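Local coordinates for glutamic acid/alanine-rich protein (Trypanosoma congolense, PDB 2Y44) that has no established molecular function but is a parasite surface protein whose mostly helical, elongated ectodomain probably extends outward from the cell membrane, at residues K45-A50 and D58-A63; E75-D80 and E167-T172; A140-L145 and D150-H155. All blocks are in the same frame, centred on the assembly; numbering follows the deposited sequence.

Interaction 1. Residues K45-A50 and D58-A63. Unlike the reference sequence in segment 58-63: Thr59 (reference Ala).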
loop_
_atom_site.group_PDB
_atom_site.type_symbol
_atom_site.label_atom_id
_atom_site.label_comp_id
_atom_site.label_asym_id
_atom_site.label_seq_id
_atom_site.Cartn_x
_atom_site.Cartn_y
_atom_site.Cartn_z
ATOM N N LYS A 45 -10.414 -18.610 -25.330
ATOM C CA LYS A 45 -10.252 -19.962 -25.887
ATOM C C LYS A 45 -11.563 -20.733 -25.894
ATOM O O LYS A 45 -11.906 -21.383 -26.901
ATOM C CB LYS A 45 -9.171 -20.731 -25.116
ATOM C CG LYS A 45 -7.802 -20.159 -25.381
ATOM C CD LYS A 45 -6.719 -20.937 -24.603
ATOM C CE LYS A 45 -6.988 -22.435 -24.492
ATOM N NZ LYS A 45 -5.736 -23.102 -23.922
ATOM N N ALA A 46 -12.327 -20.597 -24.813
ATOM C CA ALA A 46 -13.632 -21.259 -24.712
ATOM C C ALA A 46 -14.579 -20.778 -25.834
ATOM O O ALA A 46 -15.339 -21.583 -26.390
ATOM C CB ALA A 46 -14.241 -21.047 -23.326
ATOM N N VAL A 47 -14.516 -19.501 -26.187
ATOM C CA VAL A 47 -15.291 -18.962 -27.321
ATOM C C VAL A 47 -14.911 -19.618 -28.643
ATOM O O VAL A 47 -15.765 -20.039 -29.412
ATOM C CB VAL A 47 -15.112 -17.428 -27.501
ATOM C CG1 VAL A 47 -15.720 -17.007 -28.845
ATOM C CG2 VAL A 47 -15.732 -16.685 -26.322
ATOM N N GLU A 48 -13.623 -19.792 -28.868
ATOM C CA GLU A 48 -13.171 -20.418 -30.109
ATOM C C GLU A 48 -13.528 -21.890 -30.164
ATOM O O GLU A 48 -13.739 -22.431 -31.258
ATOM C CB GLU A 48 -11.648 -20.277 -30.288
ATOM C CG GLU A 48 -11.162 -18.819 -30.424
ATOM C CD GLU A 48 -11.830 -18.130 -31.551
ATOM O OE1 GLU A 48 -12.080 -18.794 -32.567
ATOM O OE2 GLU A 48 -12.186 -16.928 -31.403
ATOM N N ARG A 49 -13.469 -22.562 -29.020
ATOM C CA ARG A 49 -13.849 -23.989 -28.932
ATOM C C ARG A 49 -15.332 -24.138 -29.298
ATOM O O ARG A 49 -15.720 -25.072 -30.030
ATOM C CB ARG A 49 -13.591 -24.536 -27.509
ATOM C CG ARG A 49 -12.050 -24.557 -27.165
ATOM C CD ARG A 49 -11.411 -25.879 -27.484
ATOM N NE ARG A 49 -9.928 -25.883 -27.490
ATOM C CZ ARG A 49 -9.185 -26.014 -26.401
ATOM N NH1 ARG A 49 -9.792 -26.044 -25.206
ATOM N NH2 ARG A 49 -7.851 -26.146 -26.489
ATOM N N ALA A 50 -16.127 -23.185 -28.814
ATOM C CA ALA A 50 -17.567 -23.118 -29.095
ATOM C C ALA A 50 -17.815 -22.863 -30.571
ATOM O O ALA A 50 -18.653 -23.524 -31.195
ATOM C CB ALA A 50 -18.235 -22.011 -28.231
ATOM N N ASP A 58 -23.040 -18.038 -28.160
ATOM C CA ASP A 58 -23.568 -16.884 -27.414
ATOM C C ASP A 58 -23.090 -16.842 -25.982
ATOM O O ASP A 58 -22.636 -15.800 -25.482
ATOM C CB ASP A 58 -25.094 -16.949 -27.365
ATOM C CG ASP A 58 -25.725 -16.721 -28.698
ATOM O OD1 ASP A 58 -25.104 -16.033 -29.548
ATOM O OD2 ASP A 58 -26.875 -17.191 -28.870
ATOM N N THR A 59 -23.321 -17.924 -25.262
ATOM C CA THR A 59 -23.006 -17.917 -23.840
ATOM C C THR A 59 -21.499 -17.792 -23.601
ATOM O O THR A 59 -21.081 -17.042 -22.735
ATOM C CB THR A 59 -23.643 -19.091 -23.062
ATOM O OG1 THR A 59 -22.798 -20.238 -23.102
ATOM C CG2 THR A 59 -25.001 -19.469 -23.665
ATOM N N ALA A 60 -20.681 -18.451 -24.423
ATOM C CA ALA A 60 -19.220 -18.331 -24.233
ATOM C C ALA A 60 -18.809 -16.884 -24.488
ATOM O O ALA A 60 -17.959 -16.338 -23.783
ATOM C CB ALA A 60 -18.466 -19.253 -25.185
ATOM N N THR A 61 -19.395 -16.280 -25.521
ATOM C CA THR A 61 -18.988 -14.931 -25.926
ATOM C C THR A 61 -19.348 -13.945 -24.800
ATOM O O THR A 61 -18.575 -13.047 -24.453
ATOM C CB THR A 61 -19.694 -14.546 -27.241
ATOM O OG1 THR A 61 -19.273 -15.455 -28.274
ATOM C CG2 THR A 61 -19.379 -13.130 -27.647
ATOM N N GLU A 62 -20.514 -14.137 -24.199
ATOM C CA GLU A 62 -20.957 -13.210 -23.163
ATOM C C GLU A 62 -20.058 -13.346 -21.957
ATOM O O GLU A 62 -19.628 -12.353 -21.367
ATOM C CB GLU A 62 -22.417 -13.526 -22.811
ATOM C CG GLU A 62 -23.303 -13.250 -24.004
ATOM C CD GLU A 62 -24.523 -14.127 -24.079
ATOM O OE1 GLU A 62 -24.884 -14.757 -23.058
ATOM O OE2 GLU A 62 -25.109 -14.185 -25.187
ATOM N N ALA A 63 -19.671 -14.579 -21.656
ATOM C CA ALA A 63 -18.798 -14.806 -20.529
ATOM C C ALA A 63 -17.417 -14.202 -20.802
ATOM O O ALA A 63 -16.845 -13.589 -19.917
ATOM C CB ALA A 63 -18.706 -16.300 -20.195
#
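Val47 and Ala60 meet where helix 18-53 turns back into helix 57-107, forming an antiparallel helical hairpin. Residues 33-60 are predicted to form a coiled coil. The axes of the two segments approach to 8.4 Å and are antiparallel, at 165°. The methyl of Ala60 points at the other helix. It lies against the backbone of Val47, with Ala60 CB 3.8 Å from Val47 CA. The small side chain therefore allows close backbone approach, and the nearest pair of CA atoms is Val47 and Ala60. Val47 is turned differently. Its CB leaves the helix to one flank, and its two methyls reach across beside Ala60. CG1 is anti to the backbone N (chi1 169°), which sets CG2 beside that N and against the Ala60 carbonyl. Val47 CG2 is 3.4 Å from Ala60 O and also rests against the Ala60 methyl. The other branch goes to Thr61: Val47 CG1 is 3.9 Å from Thr61 OG1, and the two side chains run obliquely past each other. Thr61 is exposed and sits on the margin. Its hydroxyl is hydrogen-bonded to Val57 O, one turn back on its own helix; toward Val47 it offers only packing. Ala50, which also points across the gap, meets the same Ala60 methyl from a different direction, roughly at a right angle to Val47 CG2. It sits one turn after Ala46 on the first helix and touches Val57 as well. Val47 further reaches Ala64, which carries the packing along helix 57-107. No hydrogen bond joins the two segments. The contact is packing of methyl groups on each other and on the backbone; Ala50 CB and Ala60 CB are 4.1 Å apart.

Interaction 2. Residues E75-D80 and E167-T172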
loop_
_atom_site.group_PDB
_atom_site.type_symbol
_atom_site.label_atom_id
_atom_site.label_comp_id
_atom_site.label_asym_id
_atom_site.label_seq_id
_atom_site.Cartn_x
_atom_site.Cartn_y
_atom_site.Cartn_z
ATOM N N GLU A 75 -5.890 -4.276 -15.251
ATOM C CA GLU A 75 -4.684 -3.689 -15.861
ATOM C C GLU A 75 -4.575 -2.180 -15.600
ATOM O O GLU A 75 -3.473 -1.671 -15.344
ATOM C CB GLU A 75 -4.582 -3.981 -17.366
ATOM C CG GLU A 75 -4.332 -5.465 -17.697
ATOM C CD GLU A 75 -2.996 -6.017 -17.129
ATOM O OE1 GLU A 75 -2.095 -5.222 -16.771
ATOM O OE2 GLU A 75 -2.837 -7.254 -17.092
ATOM N N THR A 76 -5.731 -1.523 -15.494
ATOM C CA THR A 76 -5.747 -0.108 -15.188
ATOM C C THR A 76 -5.210 0.095 -13.767
ATOM O O THR A 76 -4.502 1.052 -13.477
ATOM C CB THR A 76 -7.173 0.435 -15.338
ATOM O OG1 THR A 76 -7.549 0.313 -16.720
ATOM C CG2 THR A 76 -7.248 1.918 -14.919
ATOM N N VAL A 77 -5.582 -0.807 -12.862
ATOM C CA VAL A 77 -5.123 -0.690 -11.482
ATOM C C VAL A 77 -3.609 -0.818 -11.373
ATOM O O VAL A 77 -2.994 -0.144 -10.554
ATOM C CB VAL A 77 -5.794 -1.686 -10.533
ATOM C CG1 VAL A 77 -5.432 -1.393 -9.070
ATOM C CG2 VAL A 77 -7.322 -1.692 -10.710
ATOM N N VAL A 78 -2.989 -1.655 -12.211
ATOM C CA VAL A 78 -1.533 -1.801 -12.164
ATOM C C VAL A 78 -0.890 -0.428 -12.392
ATOM O O VAL A 78 0.029 -0.039 -11.683
ATOM C CB VAL A 78 -1.033 -2.804 -13.227
ATOM C CG1 VAL A 78 0.498 -2.776 -13.318
ATOM C CG2 VAL A 78 -1.516 -4.199 -12.873
ATOM N N SER A 79 -1.387 0.277 -13.395
ATOM C CA SER A 79 -0.856 1.591 -13.748
ATOM C C SER A 79 -1.044 2.577 -12.576
ATOM O O SER A 79 -0.093 3.231 -12.142
ATOM C CB SER A 79 -1.551 2.106 -15.010
ATOM O OG SER A 79 -1.204 3.452 -15.276
ATOM N N ASP A 80 -2.236 2.564 -11.986
ATOM C CA ASP A 80 -2.553 3.444 -10.850
ATOM C C ASP A 80 -1.696 3.092 -9.614
ATOM O O ASP A 80 -1.168 3.969 -8.936
ATOM C CB ASP A 80 -4.045 3.281 -10.475
ATOM C CG ASP A 80 -5.001 4.016 -11.414
ATOM O OD1 ASP A 80 -4.583 4.890 -12.201
ATOM O OD2 ASP A 80 -6.204 3.678 -11.377
ATOM N N GLU A 167 -4.040 0.642 -0.636
ATOM C CA GLU A 167 -4.923 -0.397 -0.067
ATOM C C GLU A 167 -6.172 -0.515 -0.919
ATOM O O GLU A 167 -6.623 -1.622 -1.191
ATOM C CB GLU A 167 -5.291 -0.096 1.398
ATOM C CG GLU A 167 -4.141 -0.355 2.371
ATOM C CD GLU A 167 -4.302 0.400 3.689
ATOM O OE1 GLU A 167 -5.291 1.156 3.844
ATOM O OE2 GLU A 167 -3.417 0.232 4.557
ATOM N N ASP A 168 -6.683 0.616 -1.401
ATOM C CA ASP A 168 -7.854 0.576 -2.300
ATOM C C ASP A 168 -7.449 -0.054 -3.620
ATOM O O ASP A 168 -8.167 -0.869 -4.187
ATOM C CB ASP A 168 -8.422 1.958 -2.573
ATOM C CG ASP A 168 -9.757 1.903 -3.316
ATOM O OD1 ASP A 168 -10.705 1.257 -2.808
ATOM O OD2 ASP A 168 -9.839 2.447 -4.432
ATOM N N ASP A 169 -6.266 0.294 -4.108
ATOM C CA ASP A 169 -5.781 -0.349 -5.328
ATOM C C ASP A 169 -5.764 -1.889 -5.206
ATOM O O ASP A 169 -6.266 -2.594 -6.108
ATOM C CB ASP A 169 -4.361 0.115 -5.619
ATOM C CG ASP A 169 -4.275 1.541 -6.023
ATOM O OD1 ASP A 169 -5.289 2.128 -6.467
ATOM O OD2 ASP A 169 -3.141 2.022 -5.975
ATOM N N VAL A 170 -5.205 -2.406 -4.107
ATOM C CA VAL A 170 -5.178 -3.842 -3.837
ATOM C C VAL A 170 -6.591 -4.455 -3.882
ATOM O O VAL A 170 -6.836 -5.379 -4.668
ATOM C CB VAL A 170 -4.433 -4.182 -2.511
ATOM C CG1 VAL A 170 -4.615 -5.645 -2.118
ATOM C CG2 VAL A 170 -2.912 -3.833 -2.669
ATOM N N ARG A 171 -7.533 -3.832 -3.170
ATOM C CA ARG A 171 -8.911 -4.302 -3.195
ATOM C C ARG A 171 -9.509 -4.297 -4.618
ATOM O O ARG A 171 -10.212 -5.257 -5.021
ATOM C CB ARG A 171 -9.788 -3.468 -2.238
ATOM C CG ARG A 171 -9.474 -3.742 -0.754
ATOM C CD ARG A 171 -10.510 -3.076 0.176
ATOM N NE ARG A 171 -10.716 -1.664 -0.111
ATOM C CZ ARG A 171 -10.055 -0.657 0.459
ATOM N NH1 ARG A 171 -9.130 -0.881 1.398
ATOM N NH2 ARG A 171 -10.362 0.592 0.109
ATOM N N THR A 172 -9.367 -3.165 -5.300
ATOM C CA THR A 172 -9.946 -2.971 -6.632
ATOM C C THR A 172 -9.422 -3.999 -7.645
ATOM O O THR A 172 -10.210 -4.627 -8.373
ATOM C CB THR A 172 -9.656 -1.545 -7.103
ATOM O OG1 THR A 172 -10.288 -0.637 -6.188
ATOM C CG2 THR A 172 -10.170 -1.291 -8.506
#
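Val77 faces Asp169 and Thr172 where helix 57-107 and helix 149-183 run side by side in the long helical bundle of this ectodomain. The segment axes are 9.6 Å apart at closest approach and antiparallel, at 165°. Helix 18-53 packs against both partners: Val78 touches Val29 and Ala33 on it, and Val170 touches Ala25. The segments thus belong to a three-helix core.

Van der Waals packing is centred on Val77, which is buried and points at the other helix. Its CG1 is anti to the backbone N (chi1 -172°) and rests on the Asp169 carbonyl oxygen, with Val77 CG1 3.3 Å from Asp169 O. The same methyl lies against the CB of Asp169. The second branch goes further along that helix: Val77 CG2 and Thr172 CG2 are 3.6 Å apart, and the two side chains pass obliquely.

Polar groups lie around this patch, and no hydrogen bond joins the segments. Asp169 is buried, but its OD2 accepts a hydrogen bond from His84 ND1, farther along helix 57-107. That bond helps to hold the carboxylate, which lies near the backbone of Asp80. The Asp80 carboxylate is also near, with Asp80 OD2 5.2 Å from Asp169 OD1. Two like charges so close would be expected to disfavour each other somewhat, and the histidine may offset this on the Asp169 side.

Within segment 167-172, Asp168 uses both its side chain and its carbonyl. A weak bond, part of a salt bridge, links Arg171 NH2 to Asp168 OD1 at 3.0 Å. Asp168 O takes two donors, Thr172 N and the Thr172 hydroxyl. The latter approaches from above the carbonyl plane, 46° out of it, with Thr172 OG1 2.9 Å from Asp168 O.

Interaction 3. Residues A140-L145 and D150-H155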
loop_
_atom_site.group_PDB
_atom_site.type_symbol
_atom_site.label_atom_id
_atom_site.label_comp_id
_atom_site.label_asym_id
_atom_site.label_seq_id
_atom_site.Cartn_x
_atom_site.Cartn_y
_atom_site.Cartn_z
ATOM N N ALA A 140 -0.518 9.214 18.202
ATOM C CA ALA A 140 0.157 9.036 19.481
ATOM C C ALA A 140 1.187 10.119 19.683
ATOM O O ALA A 140 1.273 10.700 20.769
ATOM C CB ALA A 140 0.831 7.638 19.541
ATOM N N LEU A 141 1.931 10.406 18.619
ATOM C CA LEU A 141 2.911 11.491 18.680
ATOM C C LEU A 141 2.239 12.871 18.871
ATOM O O LEU A 141 2.643 13.641 19.735
ATOM C CB LEU A 141 3.818 11.489 17.455
ATOM C CG LEU A 141 4.969 12.519 17.491
ATOM C CD1 LEU A 141 5.934 12.296 18.710
ATOM C CD2 LEU A 141 5.744 12.383 16.152
ATOM N N ALA A 142 1.143 13.099 18.156
ATOM C CA ALA A 142 0.381 14.351 18.279
ATOM C C ALA A 142 -0.113 14.560 19.710
ATOM O O ALA A 142 -0.103 15.693 20.264
ATOM C CB ALA A 142 -0.783 14.381 17.298
ATOM N N GLU A 143 -0.552 13.477 20.327
ATOM C CA GLU A 143 -1.079 13.538 21.692
ATOM C C GLU A 143 -0.069 13.994 22.736
ATOM O O GLU A 143 -0.455 14.624 23.721
ATOM C CB GLU A 143 -1.667 12.167 22.091
ATOM C CG GLU A 143 -2.998 11.881 21.372
ATOM C CD GLU A 143 -3.282 10.400 21.243
ATOM O OE1 GLU A 143 -2.616 9.612 21.950
ATOM O OE2 GLU A 143 -4.263 10.041 20.546
ATOM N N LEU A 144 1.223 13.687 22.522
ATOM C CA LEU A 144 2.277 14.122 23.448
ATOM C C LEU A 144 2.670 15.604 23.291
ATOM O O LEU A 144 3.371 16.155 24.160
ATOM C CB LEU A 144 3.556 13.279 23.274
ATOM C CG LEU A 144 3.365 11.765 23.493
ATOM C CD1 LEU A 144 4.725 11.023 23.490
ATOM C CD2 LEU A 144 2.634 11.533 24.813
ATOM N N LEU A 145 2.318 16.189 22.148
ATOM C CA LEU A 145 2.766 17.512 21.788
ATOM C C LEU A 145 1.604 18.429 21.419
ATOM O O LEU A 145 1.399 18.730 20.237
ATOM C CB LEU A 145 3.761 17.398 20.622
ATOM C CG LEU A 145 4.948 16.509 21.001
ATOM C CD1 LEU A 145 5.653 16.013 19.758
ATOM C CD2 LEU A 145 5.928 17.319 21.859
ATOM N N ASP A 150 -1.953 19.490 15.750
ATOM C CA ASP A 150 -2.639 19.691 14.457
ATOM C C ASP A 150 -1.638 19.490 13.330
ATOM O O ASP A 150 -1.948 18.838 12.321
ATOM C CB ASP A 150 -3.225 21.120 14.338
ATOM C CG ASP A 150 -4.526 21.309 15.123
ATOM O OD1 ASP A 150 -5.035 20.347 15.747
ATOM O OD2 ASP A 150 -5.031 22.447 15.101
ATOM N N ASP A 151 -0.415 19.992 13.508
ATOM C CA ASP A 151 0.581 19.909 12.429
ATOM C C ASP A 151 1.025 18.457 12.198
ATOM O O ASP A 151 1.225 18.015 11.063
ATOM C CB ASP A 151 1.771 20.815 12.773
ATOM C CG ASP A 151 2.818 20.843 11.700
ATOM O OD1 ASP A 151 2.500 21.073 10.497
ATOM O OD2 ASP A 151 3.970 20.568 12.075
ATOM N N ILE A 152 1.333 17.782 13.293
ATOM C CA ILE A 152 1.761 16.378 13.256
ATOM C C ILE A 152 0.706 15.489 12.595
ATOM O O ILE A 152 1.019 14.644 11.757
ATOM C CB ILE A 152 2.063 15.911 14.695
ATOM C CG1 ILE A 152 3.329 16.647 15.219
ATOM C CG2 ILE A 152 2.149 14.364 14.757
ATOM C CD1 ILE A 152 3.551 16.554 16.712
ATOM N N ARG A 153 -0.562 15.680 12.957
ATOM C CA ARG A 153 -1.631 14.882 12.344
ATOM C C ARG A 153 -1.710 15.198 10.835
ATOM O O ARG A 153 -1.969 14.316 10.037
ATOM C CB ARG A 153 -2.986 15.171 12.975
ATOM C CG ARG A 153 -3.219 14.630 14.427
ATOM C CD ARG A 153 -4.531 15.213 14.963
ATOM N NE ARG A 153 -4.618 15.270 16.432
ATOM C CZ ARG A 153 -4.928 14.214 17.179
ATOM N NH1 ARG A 153 -5.087 13.028 16.603
ATOM N NH2 ARG A 153 -4.931 14.304 18.496
ATOM N N GLU A 154 -1.504 16.459 10.433
ATOM C CA GLU A 154 -1.563 16.721 9.000
ATOM C C GLU A 154 -0.383 16.175 8.213
ATOM O O GLU A 154 -0.582 15.676 7.096
ATOM C CB GLU A 154 -1.836 18.200 8.663
ATOM C CG GLU A 154 -3.213 18.701 9.132
ATOM C CD GLU A 154 -4.381 17.951 8.503
ATOM O OE1 GLU A 154 -4.336 17.623 7.291
ATOM O OE2 GLU A 154 -5.314 17.597 9.259
ATOM N N HIS A 155 0.808 16.210 8.805
ATOM C CA HIS A 155 1.991 15.559 8.235
ATOM C C HIS A 155 1.670 14.110 7.987
ATOM O O HIS A 155 1.960 13.556 6.905
ATOM C CB HIS A 155 3.160 15.636 9.216
ATOM C CG HIS A 155 3.834 16.966 9.241
ATOM N ND1 HIS A 155 5.096 17.150 9.767
ATOM C CD2 HIS A 155 3.406 18.188 8.850
ATOM C CE1 HIS A 155 5.443 18.417 9.629
ATOM N NE2 HIS A 155 4.431 19.070 9.087
#
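A helical hairpin joins helix 131-144 to helix 149-183, and Ile152 packs on Ala142 between its arms. Both residues point at the opposite helix, and they are also the nearest pair by CA. Ile152 CG2 is anti to the backbone N and sits over the helix backbone, 3.8 Å from Ala142 N. The same methyl touches the CB of Ala142 and, more loosely, that of Leu141. The other branch of the isoleucine continues past it. With CG1 beside the backbone N (chi1 -68°) and the chain then extended, CD1 reaches the end of the first segment. There Ile152 CD1 meets Leu145 CD1 at 3.7 Å, and the two side chains cross at about a right angle. Leu145 is already in the turn, and its CB also touches this methyl. The axes of segments 140-144 and 150-155 come to 8.5 Å at closest approach and are antiparallel, at 167°. The turn between the helices is short, and the contact is largely at the surface of the helical bundle. Helix 2-16 packs on the first arm: Leu144 touches Glu3 and Thr7, Leu145 touches Glu4, and Ala140 touches Thr7. Arg153 lies ahead of the Ala142 methyl, with Ile152 CG2 at its flank. Its CB leaves to the flank, but the extended chain brings the rest of the arginine over the alanine. Ala142 CB is 3.8 Å from Arg153 CG, and it also lies over one face of the guanidinium, toward the rim. The charged end forms a salt bridge through NH1 to Asp139 OD1, on the opposite arm, so the arginine spans the hairpin. Glu143 lies nearby: its CG approaches the guanidinium obliquely, and Glu143 OE2 and Arg153 NH2, opposite in charge, stay 4.8 Å apart.

How the interactions relate
The three contacts are spread along the length of the elongated bundle. Interaction 1 and interaction 3 lie on opposite sides of the chain's centre, their own centres about 57 Å apart. Interaction 2 is between them, about 28 Å from interaction 1 and 30 Å from interaction 3, centre to centre. No two of them touch: interaction 2 is about 15 Å from each of the others at the nearest atoms. Helix 57-107 links interactions 1 and 2, and helix 149-183 links interactions 2 and 3. In sequence, interactions 1 and 3 are local hairpin contacts between consecutive helices, whereas interaction 2 closes a long loop that contains interaction 3.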